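Local coordinates for putative lipoprotein LppA (Mycobacterium tuberculosis, PDB 2V7S) that is of unknown function but is probably a membrane-anchored lipoprotein of the cell envelope, belonging to a family confined to pathogenic mycobacteria, at residues 113-118 with 186-191. Sequence-based numbering, arbitrary orientation.
Sequences RRPIAN and DCFLLQ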
loop_
_atom_site.group_PDB
_atom_site.type_symbol
_atom_site.label_atom_id
_atom_site.label_comp_id
_atom_site.label_asym_id
_atom_site.label_seq_id
_atom_site.Cartn_x
_atom_site.Cartn_y
_atom_site.Cartn_z
ATOM N N ARG A 113 -11.237 9.585 8.061
ATOM C CA ARG A 113 -10.554 10.387 9.102
ATOM C C ARG A 113 -10.795 9.723 10.436
ATOM O O ARG A 113 -11.734 8.926 10.585
ATOM C CB ARG A 113 -11.089 11.826 9.148
ATOM C CG ARG A 113 -10.745 12.645 7.908
ATOM C CD ARG A 113 -11.458 13.994 7.891
ATOM N NE ARG A 113 -11.418 14.565 6.553
ATOM C CZ ARG A 113 -11.542 15.859 6.267
ATOM N NH1 ARG A 113 -11.707 16.755 7.244
ATOM N NH2 ARG A 113 -11.469 16.263 4.999
ATOM N N ARG A 114 -9.954 10.085 11.408
ATOM C CA ARG A 114 -10.109 9.640 12.780
ATOM C C ARG A 114 -10.820 10.789 13.515
ATOM O O ARG A 114 -10.321 11.947 13.492
ATOM C CB ARG A 114 -8.713 9.382 13.389
ATOM C CG ARG A 114 -7.932 8.212 12.729
ATOM C CD ARG A 114 -6.542 8.072 13.415
ATOM N NE ARG A 114 -6.633 7.581 14.808
ATOM C CZ ARG A 114 -5.739 7.851 15.777
ATOM N NH1 ARG A 114 -4.678 8.624 15.533
ATOM N NH2 ARG A 114 -5.905 7.371 17.014
ATOM N N PRO A 115 -12.002 10.505 14.121
ATOM C CA PRO A 115 -12.704 11.589 14.820
ATOM C C PRO A 115 -11.938 12.056 16.047
ATOM O O PRO A 115 -11.229 11.270 16.663
ATOM C CB PRO A 115 -14.025 10.962 15.238
ATOM C CG PRO A 115 -13.846 9.474 15.135
ATOM C CD PRO A 115 -12.742 9.227 14.154
ATOM N N ILE A 116 -12.079 13.346 16.356
ATOM C CA ILE A 116 -11.541 13.930 17.571
ATOM C C ILE A 116 -12.762 14.493 18.291
ATOM O O ILE A 116 -13.543 15.309 17.743
ATOM C CB ILE A 116 -10.555 15.070 17.253
ATOM C CG1 ILE A 116 -9.314 14.556 16.482
ATOM C CG2 ILE A 116 -10.190 15.851 18.555
ATOM C CD1 ILE A 116 -8.443 15.696 15.934
ATOM N N ALA A 117 -12.977 14.018 19.499
ATOM C CA ALA A 117 -14.123 14.488 20.279
ATOM C C ALA A 117 -13.938 16.007 20.605
ATOM O O ALA A 117 -12.780 16.484 20.770
ATOM C CB ALA A 117 -14.233 13.633 21.527
ATOM N N ASN A 118 -15.027 16.793 20.674
ATOM C CA ASN A 118 -14.865 18.198 21.110
ATOM C C ASN A 118 -14.000 18.188 22.380
ATOM O O ASN A 118 -14.294 17.429 23.312
ATOM C CB ASN A 118 -16.211 18.861 21.417
ATOM C CG ASN A 118 -17.124 18.966 20.202
ATOM O OD1 ASN A 118 -16.773 18.597 19.090
ATOM N ND2 ASN A 118 -18.318 19.460 20.429
ATOM N N ASP A 186 -10.760 5.659 16.195
ATOM C CA ASP A 186 -10.233 4.863 15.137
ATOM C C ASP A 186 -10.606 5.560 13.818
ATOM O O ASP A 186 -11.325 6.562 13.839
ATOM C CB ASP A 186 -10.877 3.475 15.254
ATOM C CG ASP A 186 -10.266 2.455 14.329
ATOM O OD1 ASP A 186 -9.160 2.662 13.837
ATOM O OD2 ASP A 186 -10.897 1.407 14.135
ATOM N N CYS A 187 -10.108 5.025 12.696
ATOM C CA CYS A 187 -10.339 5.546 11.364
ATOM C C CYS A 187 -11.746 5.141 10.904
ATOM O O CYS A 187 -12.150 3.980 11.101
ATOM C CB CYS A 187 -9.251 4.994 10.389
ATOM S SG CYS A 187 -9.424 5.615 8.697
ATOM N N PHE A 188 -12.509 6.082 10.341
ATOM C CA PHE A 188 -13.851 5.752 9.785
ATOM C C PHE A 188 -13.951 6.428 8.444
ATOM O O PHE A 188 -13.449 7.505 8.290
ATOM C CB PHE A 188 -15.015 6.292 10.661
ATOM C CG PHE A 188 -15.124 5.644 12.021
ATOM C CD1 PHE A 188 -14.257 6.020 13.052
ATOM C CD2 PHE A 188 -16.077 4.648 12.272
ATOM C CE1 PHE A 188 -14.316 5.396 14.321
ATOM C CE2 PHE A 188 -16.172 4.034 13.559
ATOM C CZ PHE A 188 -15.272 4.437 14.583
ATOM N N LEU A 189 -14.606 5.777 7.487
ATOM C CA LEU A 189 -14.957 6.384 6.211
ATOM C C LEU A 189 -15.890 7.556 6.423
ATOM O O LEU A 189 -16.819 7.494 7.233
ATOM C CB LEU A 189 -15.676 5.336 5.320
ATOM C CG LEU A 189 -14.975 4.011 4.972
ATOM C CD1 LEU A 189 -15.839 3.099 4.081
ATOM C CD2 LEU A 189 -13.681 4.373 4.214
ATOM N N LEU A 190 -15.675 8.625 5.660
ATOM C CA LEU A 190 -16.616 9.717 5.620
ATOM C C LEU A 190 -17.975 9.229 5.092
ATOM O O LEU A 190 -18.019 8.336 4.254
ATOM C CB LEU A 190 -16.054 10.793 4.671
ATOM C CG LEU A 190 -14.653 11.350 5.011
ATOM C CD1 LEU A 190 -14.164 12.334 3.932
ATOM C CD2 LEU A 190 -14.657 12.046 6.382
ATOM N N GLN A 191 -19.074 9.816 5.562
ATOM C CA GLN A 191 -20.378 9.457 5.018
ATOM C C GLN A 191 -20.440 9.590 3.478
ATOM O O GLN A 191 -21.064 8.776 2.814
ATOM C CB GLN A 191 -21.526 10.234 5.689
ATOM C CG GLN A 191 -22.885 9.853 5.097
ATOM C CD GLN A 191 -23.237 8.418 5.435
ATOM O OE1 GLN A 191 -22.962 7.962 6.549
ATOM N NE2 GLN A 191 -23.844 7.706 4.504
#
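R113 and F188 form an antiparallel hydrogen-bonded pair: R113 N donates to F188 O (3.0 Å), and F188 N returns a bond to R113 O. At P115 proline's missing N-H costs no backbone bond to the facing segment, and its restricted phi fits the extended chain. The P115 and F188 side chains cross at about a right angle, P115 CD lying 3.7 Å from F188 CD1, and A62 of helix 59-80 packs against both. The buried D186 carbonyl has no conventional hydrogen-bond partner; P115 CD packs tightly on D186 O at 3.0 Å, and R114 CA sends a C-H toward D186 O at 3.5 Å. The two N-H...O bonds attach strand 188-189, an outer strand, to the middle strand 112-114 of a small three-stranded antiparallel sheet, and the disulfide from C187 to C104 ties the same region together covalently. A long aliphatic stem lets R114 rest its CG 3.8 Å from C187 CA, while a bend at chi3 (69°) turns its head to the G185 and G168 carbonyls. R113, by contrast, runs extended from CG to NE, with L190 CD2 4.0 Å from its CD, and carries its guanidinium to the carbonyls of A109 and N100. Aspartate suits position 186 because OD2 accepts from K56 of its own chain, in a salt bridge, and is hydrogen-bonded to T37 of the second subunit.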